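Cryptochrome DASH, chloroplastic/mitochondrial (Arabidopsis thaliana, PDB 2J4D) repairs cyclobutane pyrimidine dimers in single-stranded DNA as an FAD- and folate-binding cryptochrome of the class-1 DNA photolyase family, and may also serve as a photoreceptor. Local coordinates at residues 150-153 with 154-158; 212-215 with 216-219; 266-269 with 270-273; 480-484 with 485-489. One frame throughout, in Å; residues are numbered along the deposited sequence.

Overall arrangement
All four contacts are local, each formed by neighbours along one continuous run of chain, and their nearest atoms stay at least about 17 Å apart. Contacts 1 and 2 both belong to the DNA photolyase range: the first is a regular turn of helix 147-161 with a surface ion pair, the second a loop packed through largely buried apolar side chains, with no hydrogen bond between its two segments. Contact 3 links helix 252-265 to helix 272-275 and sends Tyr272 to the FAD. Contact 4, the most peripheral at about 35 Å from the chain's centre, combines a buried proline-tyrosine pair with an exposed arginine-aspartate bridge.

Contact 1 (150-153 with 154-158)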
loop_
_atom_site.group_PDB
_atom_site.type_symbol
_atom_site.label_atom_id
_atom_site.label_comp_id
_atom_site.label_asym_id
_atom_site.label_seq_id
_atom_site.Cartn_x
_atom_site.Cartn_y
_atom_site.Cartn_z
ATOM N N VAL A 150 9.019 3.693 13.473
ATOM C CA VAL A 150 9.141 3.434 14.903
ATOM C C VAL A 150 9.963 4.529 15.574
ATOM O O VAL A 150 9.815 4.791 16.769
ATOM C CB VAL A 150 9.747 2.038 15.177
ATOM C CG1 VAL A 150 8.774 0.958 14.661
ATOM C CG2 VAL A 150 11.101 1.906 14.515
ATOM N N ASP A 151 10.819 5.189 14.805
ATOM C CA ASP A 151 11.603 6.271 15.375
ATOM C C ASP A 151 10.651 7.435 15.673
ATOM O O ASP A 151 10.766 8.101 16.695
ATOM C CB ASP A 151 12.695 6.716 14.407
ATOM C CG ASP A 151 13.698 7.653 15.064
ATOM O OD1 ASP A 151 14.223 7.301 16.144
ATOM O OD2 ASP A 151 13.964 8.735 14.503
ATOM N N VAL A 152 9.700 7.675 14.781
ATOM C CA VAL A 152 8.739 8.742 15.011
ATOM C C VAL A 152 7.885 8.405 16.239
ATOM O O VAL A 152 7.549 9.289 17.022
ATOM C CB VAL A 152 7.847 8.977 13.774
ATOM C CG1 VAL A 152 6.759 10.009 14.101
ATOM C CG2 VAL A 152 8.715 9.474 12.618
ATOM N N GLU A 153 7.549 7.128 16.423
ATOM C CA GLU A 153 6.774 6.715 17.597
ATOM C C GLU A 153 7.568 7.074 18.854
ATOM O O GLU A 153 7.019 7.591 19.836
ATOM C CB GLU A 153 6.508 5.204 17.569
ATOM C CG GLU A 153 5.636 4.777 16.409
ATOM C CD GLU A 153 5.508 3.266 16.264
ATOM O OE1 GLU A 153 6.207 2.519 16.992
ATOM O OE2 GLU A 153 4.702 2.827 15.410
ATOM N N ARG A 154 8.866 6.788 18.818
ATOM C CA ARG A 154 9.743 7.090 19.942
ATOM C C ARG A 154 9.769 8.599 20.211
ATOM O O ARG A 154 9.630 9.035 21.351
ATOM C CB ARG A 154 11.167 6.613 19.643
ATOM C CG ARG A 154 12.216 7.075 20.671
ATOM C CD ARG A 154 13.631 6.669 20.241
ATOM N NE ARG A 154 14.109 7.434 19.088
ATOM C CZ ARG A 154 14.647 8.647 19.157
ATOM N NH1 ARG A 154 14.787 9.246 20.331
ATOM N NH2 ARG A 154 15.041 9.265 18.050
ATOM N N LEU A 155 9.943 9.392 19.159
ATOM C CA LEU A 155 10.008 10.841 19.330
ATOM C C LEU A 155 8.695 11.416 19.858
ATOM O O LEU A 155 8.698 12.342 20.679
ATOM C CB LEU A 155 10.419 11.499 18.014
ATOM C CG LEU A 155 11.871 11.141 17.654
ATOM C CD1 LEU A 155 12.130 11.440 16.204
ATOM C CD2 LEU A 155 12.850 11.919 18.545
ATOM N N VAL A 156 7.575 10.866 19.406
ATOM C CA VAL A 156 6.277 11.333 19.887
ATOM C C VAL A 156 6.102 10.937 21.355
ATOM O O VAL A 156 5.650 11.731 22.185
ATOM C CB VAL A 156 5.115 10.725 19.051
ATOM C CG1 VAL A 156 3.775 10.966 19.741
ATOM C CG2 VAL A 156 5.097 11.358 17.668
ATOM N N ASN A 157 6.465 9.704 21.680
ATOM C CA ASN A 157 6.331 9.230 23.051
ATOM C C ASN A 157 7.180 10.094 24.000
ATOM O O ASN A 157 6.716 10.490 25.069
ATOM C CB ASN A 157 6.762 7.765 23.140
ATOM C CG ASN A 157 6.298 7.105 24.414
ATOM O OD1 ASN A 157 5.175 7.325 24.861
ATOM N ND2 ASN A 157 7.153 6.283 25.001
ATOM N N GLN A 158 8.414 10.396 23.603
ATOM C CA GLN A 158 9.293 11.216 24.435
ATOM C C GLN A 158 8.810 12.668 24.494
ATOM O O GLN A 158 9.020 13.369 25.492
ATOM C CB GLN A 158 10.735 11.137 23.917
ATOM C CG GLN A 158 11.313 9.727 24.044
ATOM C CD GLN A 158 12.738 9.587 23.538
ATOM O OE1 GLN A 158 13.268 10.473 22.862
ATOM N NE2 GLN A 158 13.362 8.453 23.850
#
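Val150 to Glu153 offer their carbonyls to the amides of Arg154 to Asn157 four residues on, as in Leu155 N to Asp151 O at 2.9 Å, a regular alpha-helical run. On the outer side Asp151 and Arg154 lie alongside each other and point the same way. Arg154 comes side-on in a salt bridge, donating from NE and NH2, each 2.9 Å from the single oxygen OD1 of Asp151. That oxygen sits in the guanidinium plane, yet both donors approach it from one face of the carboxylate, on its syn side, with the two planes turned 36° apart. A bend at chi3 (71°) folds the arginine back to make this grip. This is a turn of helix 147-161, the crossover helix of a beta-alpha-beta unit between strands 138-142 and 168-172 in the photolyase alpha/beta domain. An alanine at Asp151 would remove the carboxylate and would probably leave the guanidinium without this anion, more able to swing. Leu155 sets its CD1 3.7 Å from OD2 of Asp151, while its CG lies over one face of the guanidinium near the rim. On the inner side CG1 of Val152 meets CG2 of Val156 at 4.2 Å, and both valines pack on Trp45 of strand 41-46 and Pro123 of helix 123-134. The carboxylate of buried Glu153 forms salt bridges with Arg47 and Lys143.

Contact 2 (212-215 with 216-219); sequences RIPL and SLGP
The loop that leads from helix 194-204 towards strand 245-248 makes a tight bend at residues 213-217, where Leu217 folds back against Ile213 and Pro214. Both branches of the leucine do the touching. Its CD2 presses on CG of the Pro214 ring at 3.3 Å, closer than usual van der Waals contact, so the fit here is tight. Its CD1 meets CG2 of Ile213 at 4.0 Å, and CD2 lies equally near that methyl. The leucine crosses each of the two partners at about a right angle. With CG of Leu217 set anti to its own carbonyl carbon (chi1 -64°), the isobutyl end swings back towards the earlier residues, and CG comes 3.7 Å from the carbonyl O of Pro214. Leu215 and Ser216, both exposed, carry the chain round the bend and take no part in the Leu217 packing. No hydrogen bond joins 212-215 to 216-219; two backbone groups are bonded elsewhere, Pro214 O to NH1 of Arg112 and the backbone of Leu217 to that of Arg112. Replacing Leu217 with a serine would probably open a gap beside the proline ring and leave the CG2 methyl of Ile213 with less to pack on. Trp62 of helix 56-63 touches both Pro214 and Leu217, while Tyr59 and Leu58 of the same helix meet Ile213 and Leu217 respectively. The arrangement is that of an irregular loop pinned by buried apolar side chains to a helix of the photolyase alpha/beta domain.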
loop_
_atom_site.group_PDB
_atom_site.type_symbol
_atom_site.label_atom_id
_atom_site.label_comp_id
_atom_site.label_asym_id
_atom_site.label_seq_id
_atom_site.Cartn_x
_atom_site.Cartn_y
_atom_site.Cartn_z
ATOM N N ARG A 212 -16.629 -3.317 14.572
ATOM C CA ARG A 212 -17.790 -2.499 14.231
ATOM C C ARG A 212 -17.669 -1.123 14.859
ATOM O O ARG A 212 -17.375 -0.995 16.043
ATOM C CB ARG A 212 -19.088 -3.162 14.700
ATOM C CG ARG A 212 -19.273 -4.567 14.171
ATOM C CD ARG A 212 -18.980 -4.636 12.683
ATOM N NE ARG A 212 -18.303 -5.883 12.341
ATOM C CZ ARG A 212 -18.839 -6.857 11.615
ATOM N NH1 ARG A 212 -20.074 -6.735 11.137
ATOM N NH2 ARG A 212 -18.142 -7.960 11.378
ATOM N N ILE A 213 -17.914 -0.101 14.051
ATOM C CA ILE A 213 -17.797 1.281 14.482
ATOM C C ILE A 213 -19.166 1.954 14.570
ATOM O O ILE A 213 -19.984 1.838 13.653
ATOM C CB ILE A 213 -16.928 2.078 13.477
ATOM C CG1 ILE A 213 -15.561 1.400 13.300
ATOM C CG2 ILE A 213 -16.776 3.512 13.942
ATOM C CD1 ILE A 213 -14.705 1.320 14.571
ATOM N N PRO A 214 -19.433 2.673 15.671
ATOM C CA PRO A 214 -20.731 3.347 15.813
ATOM C C PRO A 214 -20.931 4.465 14.802
ATOM O O PRO A 214 -19.967 5.056 14.314
ATOM C CB PRO A 214 -20.705 3.859 17.253
ATOM C CG PRO A 214 -19.243 4.040 17.539
ATOM C CD PRO A 214 -18.625 2.817 16.894
ATOM N N LEU A 215 -22.189 4.752 14.484
ATOM C CA LEU A 215 -22.509 5.800 13.523
ATOM C C LEU A 215 -22.282 7.190 14.101
ATOM O O LEU A 215 -22.115 8.155 13.364
ATOM C CB LEU A 215 -23.960 5.658 13.055
ATOM C CG LEU A 215 -24.226 4.431 12.178
ATOM C CD1 LEU A 215 -25.705 4.359 11.808
ATOM C CD2 LEU A 215 -23.363 4.513 10.927
ATOM N N SER A 216 -22.273 7.285 15.424
ATOM C CA SER A 216 -22.061 8.560 16.109
ATOM C C SER A 216 -20.779 8.451 16.922
ATOM O O SER A 216 -20.696 7.641 17.847
ATOM C CB SER A 216 -23.242 8.861 17.038
ATOM O OG SER A 216 -22.946 9.936 17.910
ATOM N N LEU A 217 -19.786 9.266 16.578
ATOM C CA LEU A 217 -18.493 9.231 17.259
ATOM C C LEU A 217 -18.103 10.534 17.949
ATOM O O LEU A 217 -17.108 10.577 18.678
ATOM C CB LEU A 217 -17.398 8.868 16.255
ATOM C CG LEU A 217 -17.465 7.488 15.599
ATOM C CD1 LEU A 217 -16.445 7.418 14.464
ATOM C CD2 LEU A 217 -17.191 6.414 16.635
ATOM N N GLY A 218 -18.867 11.595 17.697
ATOM C CA GLY A 218 -18.571 12.885 18.295
ATOM C C GLY A 218 -18.784 12.929 19.798
ATOM O O GLY A 218 -19.198 11.938 20.405
ATOM N N PRO A 219 -18.540 14.082 20.430
ATOM C CA PRO A 219 -18.084 15.326 19.810
ATOM C C PRO A 219 -16.563 15.450 19.835
ATOM O O PRO A 219 -15.868 14.612 20.408
ATOM C CB PRO A 219 -18.733 16.382 20.692
ATOM C CG PRO A 219 -18.520 15.783 22.056
ATOM C CD PRO A 219 -18.845 14.299 21.857
#

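Contact 3 (266-269 with 270-273). With FAD (flavin-adenine dinucleotide), chain C.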
loop_
_atom_site.group_PDB
_atom_site.type_symbol
_atom_site.label_atom_id
_atom_site.label_comp_id
_atom_site.label_asym_id
_atom_site.label_seq_id
_atom_site.Cartn_x
_atom_site.Cartn_y
_atom_site.Cartn_z
ATOM N N LYS A 266 -18.955 -6.512 -10.984
ATOM C CA LYS A 266 -18.346 -7.224 -12.095
ATOM C C LYS A 266 -18.231 -8.725 -11.874
ATOM O O LYS A 266 -17.953 -9.465 -12.817
ATOM C CB LYS A 266 -16.970 -6.634 -12.416
ATOM C CG LYS A 266 -17.052 -5.232 -12.991
ATOM C CD LYS A 266 -15.674 -4.669 -13.278
ATOM C CE LYS A 266 -15.779 -3.467 -14.188
ATOM N NZ LYS A 266 -16.407 -3.877 -15.476
ATOM N N ASP A 267 -18.437 -9.168 -10.635
ATOM C CA ASP A 267 -18.391 -10.598 -10.311
ATOM C C ASP A 267 -17.111 -11.252 -10.850
ATOM O O ASP A 267 -17.138 -12.351 -11.404
ATOM C CB ASP A 267 -19.645 -11.266 -10.902
ATOM C CG ASP A 267 -19.949 -12.627 -10.290
ATOM O OD1 ASP A 267 -19.607 -12.860 -9.111
ATOM O OD2 ASP A 267 -20.562 -13.458 -10.994
ATOM N N LEU A 268 -15.980 -10.576 -10.673
ATOM C CA LEU A 268 -14.709 -11.091 -11.163
ATOM C C LEU A 268 -13.928 -11.927 -10.155
ATOM O O LEU A 268 -12.962 -12.595 -10.520
ATOM C CB LEU A 268 -13.828 -9.936 -11.636
ATOM C CG LEU A 268 -14.352 -9.222 -12.880
ATOM C CD1 LEU A 268 -13.499 -8.007 -13.185
ATOM C CD2 LEU A 268 -14.340 -10.197 -14.055
ATOM N N LEU A 269 -14.341 -11.899 -8.895
ATOM C CA LEU A 269 -13.620 -12.650 -7.875
ATOM C C LEU A 269 -13.523 -14.134 -8.186
ATOM O O LEU A 269 -12.493 -14.756 -7.922
ATOM C CB LEU A 269 -14.265 -12.456 -6.497
ATOM C CG LEU A 269 -13.573 -13.195 -5.342
ATOM C CD1 LEU A 269 -12.106 -12.785 -5.278
ATOM C CD2 LEU A 269 -14.290 -12.899 -4.024
ATOM N N LYS A 270 -14.578 -14.698 -8.764
ATOM C CA LYS A 270 -14.578 -16.124 -9.075
ATOM C C LYS A 270 -13.601 -16.572 -10.160
ATOM O O LYS A 270 -13.473 -17.773 -10.410
ATOM C CB LYS A 270 -15.990 -16.587 -9.441
ATOM C CG LYS A 270 -16.583 -15.889 -10.648
ATOM C CD LYS A 270 -17.940 -16.477 -10.978
ATOM C CE LYS A 270 -18.717 -15.584 -11.928
ATOM N NZ LYS A 270 -17.962 -15.302 -13.169
ATOM N N VAL A 271 -12.917 -15.631 -10.812
ATOM C CA VAL A 271 -11.939 -15.996 -11.847
ATOM C C VAL A 271 -10.593 -15.332 -11.591
ATOM O O VAL A 271 -9.668 -15.423 -12.409
ATOM C CB VAL A 271 -12.407 -15.605 -13.275
ATOM C CG1 VAL A 271 -13.727 -16.276 -13.581
ATOM C CG2 VAL A 271 -12.518 -14.089 -13.407
ATOM N N TYR A 272 -10.493 -14.682 -10.437
ATOM C CA TYR A 272 -9.281 -13.984 -10.026
ATOM C C TYR A 272 -7.988 -14.782 -10.236
ATOM O O TYR A 272 -7.044 -14.286 -10.845
ATOM C CB TYR A 272 -9.397 -13.574 -8.547
ATOM C CG TYR A 272 -8.084 -13.137 -7.942
ATOM C CD1 TYR A 272 -7.486 -11.933 -8.321
ATOM C CD2 TYR A 272 -7.382 -13.979 -7.078
ATOM C CE1 TYR A 272 -6.219 -11.587 -7.870
ATOM C CE2 TYR A 272 -6.114 -13.645 -6.621
ATOM C CZ TYR A 272 -5.534 -12.451 -7.027
ATOM O OH TYR A 272 -4.244 -12.151 -6.649
ATOM N N LYS A 273 -7.941 -16.014 -9.739
ATOM C CA LYS A 273 -6.730 -16.813 -9.869
ATOM C C LYS A 273 -6.281 -17.060 -11.312
ATOM O O LYS A 273 -5.085 -17.090 -11.596
ATOM C CB LYS A 273 -6.890 -18.157 -9.146
ATOM C CG LYS A 273 -5.594 -18.965 -9.106
ATOM C CD LYS A 273 -5.710 -20.221 -8.255
ATOM C CE LYS A 273 -4.363 -20.934 -8.166
ATOM N NZ LYS A 273 -4.423 -22.162 -7.324
HETATM P PA FAD C . -3.742 -8.910 -6.242
HETATM O O1A FAD C . -5.153 -8.544 -6.476
HETATM O O2A FAD C . -3.123 -10.004 -7.028
HETATM O O5B FAD C . -3.519 -9.268 -4.689
HETATM C C5B FAD C . -4.457 -8.815 -3.687
HETATM C C4B FAD C . -3.662 -8.177 -2.543
HETATM O O4B FAD C . -2.760 -9.150 -2.021
HETATM C C3B FAD C . -2.794 -6.989 -2.942
HETATM O O3B FAD C . -3.532 -5.784 -3.055
HETATM C C2B FAD C . -1.767 -7.004 -1.852
HETATM O O2B FAD C . -2.118 -6.287 -0.690
HETATM C C1B FAD C . -1.544 -8.507 -1.606
HETATM N N9A FAD C . -0.417 -9.109 -2.350
HETATM C C8A FAD C . -0.465 -9.800 -3.545
HETATM N N7A FAD C . 0.730 -10.219 -3.940
HETATM C C5A FAD C . 1.595 -9.787 -2.959
HETATM C C6A FAD C . 2.997 -9.912 -2.808
HETATM N N6A FAD C . 3.790 -10.550 -3.659
HETATM N N1A FAD C . 3.568 -9.340 -1.684
HETATM C C2A FAD C . 2.785 -8.669 -0.776
HETATM N N3A FAD C . 1.442 -8.513 -0.861
HETATM C C4A FAD C . 0.897 -9.077 -1.973
HETATM N N1 FAD C . 2.805 -4.650 -2.933
HETATM C C2 FAD C . 2.455 -3.590 -2.125
HETATM O O2 FAD C . 1.384 -3.567 -1.546
HETATM N N3 FAD C . 3.366 -2.531 -1.983
HETATM C C4 FAD C . 4.607 -2.482 -2.613
HETATM O O4 FAD C . 5.370 -1.512 -2.450
HETATM C C4X FAD C . 4.960 -3.574 -3.443
HETATM N N5 FAD C . 6.189 -3.608 -4.120
HETATM C C5X FAD C . 6.576 -4.738 -4.844
HETATM C C6 FAD C . 7.853 -4.818 -5.415
HETATM C C7 FAD C . 8.277 -5.946 -6.155
HETATM C C7M FAD C . 9.667 -5.970 -6.743
HETATM C C8 FAD C . 7.356 -7.043 -6.321
HETATM C C8M FAD C . 7.722 -8.295 -7.101
HETATM C C9 FAD C . 6.070 -6.974 -5.749
HETATM C C9A FAD C . 5.651 -5.832 -5.004
HETATM N N10 FAD C . 4.355 -5.734 -4.417
HETATM C C10 FAD C . 4.027 -4.644 -3.581
HETATM C "C1'" FAD C . 3.473 -6.944 -4.340
HETATM C "C2'" FAD C . 2.454 -7.135 -5.482
HETATM O "O2'" FAD C . 3.113 -7.034 -6.733
HETATM C "C3'" FAD C . 1.362 -6.073 -5.387
HETATM O "O3'" FAD C . 0.727 -6.111 -4.094
HETATM C "C4'" FAD C . 0.228 -6.224 -6.416
HETATM O "O4'" FAD C . 0.743 -6.107 -7.744
HETATM C "C5'" FAD C . -0.815 -5.142 -6.167
HETATM O "O5'" FAD C . -1.891 -5.278 -7.097
HETATM P P FAD C . -3.246 -6.040 -6.827
HETATM O O1P FAD C . -3.860 -5.342 -5.684
HETATM O O2P FAD C . -4.059 -6.032 -8.073
HETATM O O3P FAD C . -2.906 -7.569 -6.568
HETATM O O HOH W 1 -17.564 -12.606 -14.193
#
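A chi1 of -162° in Asp267 turns CG opposite its main-chain nitrogen, and in Lys270 a chi1 of 60° wedges CG between N and the carbonyl carbon; the two side chains meet at about a right angle. The extended lysine chain carries CE to 3.0 Å from OD2 of Asp267, and the bend at chi4 (56°) then sets the direction of NZ, 3.9 Å from OD2 in a long salt bridge. A water completes the link, donating to the backbone O of Asp267 and accepting from Lys270 NZ. The other carboxylate oxygen, OD1, is held by Tyr309 and Arg313. The backbone turns tightly here: Val271 N bonds to Leu268 O at 3.1 Å and Tyr272 N to Leu269 O at 3.2 Å, both donors standing above the carbonyl planes. From this turn Tyr272 extends its ring to the cofactor, where OH gives a very short hydrogen bond of 2.5 Å to FAD O2A, which lies at the edge of the tyrosine ring, in its plane; Arg276 NE also bonds to this hydroxyl. Asp267, with positive phi, is the first residue to leave helical geometry after helix 252-265, and Val271 is the N-cap of helix 272-275, a tight link between two helices that places Tyr272 at the diphosphate of the photolyase FAD pocket.

Contact 4 (480-484 with 485-489); sequences HWPGR and LMYMD
Arg484 and Asp489 are joined by a salt bridge across the end of the short, weakly bonded helix 483-486. NE of Arg484 donates to OD1 of Asp489 at 2.9 Å, using the anti lone pair of that oxygen. The bond is bent, with an N-H...O angle of 132°, as OD1 lies off the guanidinium plane; the two planar groups are turned 49° from one another. A bend at chi3 (100°) carries the guanidinium round so that CA of Asp489 lies over one of its faces. The backbones also meet, in a CA-H...O contact from Arg484 CA to Met488 O, 3.4 Å long. Pro482 makes the second, buried half of the contact. Its ring lies alongside Tyr487, pointing the same way, and CG reaches CB of Tyr487 at 3.3 Å. The carbonyl of Pro482 receives a bond from a water that in turn accepts from Met486 N, and CE of Met486 curls to 3.1 Å from the same Pro482 O. Between them, Gly483 O accepts Tyr487 N at 3.3 Å, the bond that closes the turn. The methyl CE of Met488 covers one face of the Tyr487 ring towards its rim. Pro482 and Tyr487 both pack on Pro374 at the start of helix 374-386, and the Tyr487 hydroxyl bonds to Asp377 of that helix, so the turn lies against helix 374-386.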
loop_
_atom_site.group_PDB
_atom_site.type_symbol
_atom_site.label_atom_id
_atom_site.label_comp_id
_atom_site.label_asym_id
_atom_site.label_seq_id
_atom_site.Cartn_x
_atom_site.Cartn_y
_atom_site.Cartn_z
ATOM N N HIS A 480 7.642 -7.991 -29.846
ATOM C CA HIS A 480 8.619 -8.242 -28.795
ATOM C C HIS A 480 10.076 -8.220 -29.221
ATOM O O HIS A 480 10.968 -8.127 -28.379
ATOM C CB HIS A 480 8.286 -9.540 -28.063
ATOM C CG HIS A 480 7.167 -9.385 -27.080
ATOM N ND1 HIS A 480 7.250 -8.541 -25.992
ATOM C CD2 HIS A 480 5.923 -9.922 -27.046
ATOM C CE1 HIS A 480 6.104 -8.562 -25.333
ATOM N NE2 HIS A 480 5.281 -9.391 -25.952
ATOM N N TRP A 481 10.320 -8.300 -30.524
ATOM C CA TRP A 481 11.681 -8.236 -31.054
ATOM C C TRP A 481 11.572 -7.402 -32.319
ATOM O O TRP A 481 11.714 -7.898 -33.434
ATOM C CB TRP A 481 12.221 -9.643 -31.332
ATOM C CG TRP A 481 12.188 -10.481 -30.091
ATOM C CD1 TRP A 481 11.227 -11.389 -29.741
ATOM C CD2 TRP A 481 13.076 -10.384 -28.965
ATOM N NE1 TRP A 481 11.456 -11.857 -28.465
ATOM C CE2 TRP A 481 12.583 -11.257 -27.966
ATOM C CE3 TRP A 481 14.238 -9.638 -28.703
ATOM C CZ2 TRP A 481 13.212 -11.407 -26.721
ATOM C CZ3 TRP A 481 14.863 -9.787 -27.464
ATOM C CH2 TRP A 481 14.347 -10.666 -26.489
ATOM N N PRO A 482 11.307 -6.099 -32.144
ATOM C CA PRO A 482 11.142 -5.103 -33.203
ATOM C C PRO A 482 12.422 -4.677 -33.903
ATOM O O PRO A 482 12.377 -4.138 -35.008
ATOM C CB PRO A 482 10.491 -3.944 -32.463
ATOM C CG PRO A 482 11.230 -3.976 -31.156
ATOM C CD PRO A 482 11.246 -5.455 -30.816
ATOM N N GLY A 483 13.560 -4.913 -33.262
ATOM C CA GLY A 483 14.822 -4.508 -33.850
ATOM C C GLY A 483 15.145 -3.093 -33.414
ATOM O O GLY A 483 14.279 -2.378 -32.911
ATOM N N ARG A 484 16.382 -2.672 -33.641
ATOM C CA ARG A 484 16.848 -1.351 -33.227
ATOM C C ARG A 484 16.323 -0.107 -33.965
ATOM O O ARG A 484 16.448 1.007 -33.446
ATOM C CB ARG A 484 18.374 -1.360 -33.240
ATOM C CG ARG A 484 18.950 -2.639 -32.653
ATOM C CD ARG A 484 20.422 -2.798 -32.992
ATOM N NE ARG A 484 21.290 -2.393 -31.894
ATOM C CZ ARG A 484 21.578 -3.161 -30.849
ATOM N NH1 ARG A 484 21.069 -4.382 -30.760
ATOM N NH2 ARG A 484 22.370 -2.704 -29.887
ATOM N N LEU A 485 15.740 -0.277 -35.153
ATOM C CA LEU A 485 15.219 0.866 -35.912
ATOM C C LEU A 485 13.751 1.135 -35.656
ATOM O O LEU A 485 13.346 2.288 -35.492
ATOM C CB LEU A 485 15.413 0.668 -37.421
ATOM C CG LEU A 485 16.835 0.723 -37.963
ATOM C CD1 LEU A 485 16.789 0.610 -39.481
ATOM C CD2 LEU A 485 17.506 2.025 -37.543
ATOM N N MET A 486 12.940 0.083 -35.647
ATOM C CA MET A 486 11.525 0.275 -35.391
ATOM C C MET A 486 11.283 0.540 -33.911
ATOM O O MET A 486 10.234 1.069 -33.530
ATOM C CB MET A 486 10.727 -0.928 -35.882
ATOM C CG MET A 486 10.686 -0.979 -37.400
ATOM S SD MET A 486 9.689 -2.297 -38.056
ATOM C CE MET A 486 10.708 -3.712 -37.624
ATOM N N TYR A 487 12.250 0.168 -33.076
ATOM C CA TYR A 487 12.127 0.439 -31.645
ATOM C C TYR A 487 13.306 1.284 -31.200
ATOM O O TYR A 487 13.273 2.505 -31.343
ATOM C CB TYR A 487 12.056 -0.845 -30.806
ATOM C CG TYR A 487 11.662 -0.554 -29.370
ATOM C CD1 TYR A 487 10.640 0.358 -29.089
ATOM C CD2 TYR A 487 12.342 -1.132 -28.296
ATOM C CE1 TYR A 487 10.312 0.694 -27.774
ATOM C CE2 TYR A 487 12.019 -0.802 -26.972
ATOM C CZ TYR A 487 11.005 0.113 -26.721
ATOM O OH TYR A 487 10.687 0.473 -25.426
ATOM N N MET A 488 14.350 0.647 -30.676
ATOM C CA MET A 488 15.530 1.373 -30.226
ATOM C C MET A 488 16.639 0.396 -29.867
ATOM O O MET A 488 16.424 -0.816 -29.851
ATOM C CB MET A 488 15.190 2.231 -29.001
ATOM C CG MET A 488 14.809 1.422 -27.757
ATOM S SD MET A 488 14.399 2.474 -26.334
ATOM C CE MET A 488 12.800 3.077 -26.819
ATOM N N ASP A 489 17.827 0.920 -29.583
ATOM C CA ASP A 489 18.950 0.066 -29.215
ATOM C C ASP A 489 18.686 -0.541 -27.850
ATOM O O ASP A 489 17.924 0.012 -27.050
ATOM C CB ASP A 489 20.262 0.858 -29.133
ATOM C CG ASP A 489 20.793 1.279 -30.493
ATOM O OD1 ASP A 489 20.941 0.413 -31.385
ATOM O OD2 ASP A 489 21.078 2.484 -30.661
HETATM O O HOH W 2 14.226 -2.351 -36.304
#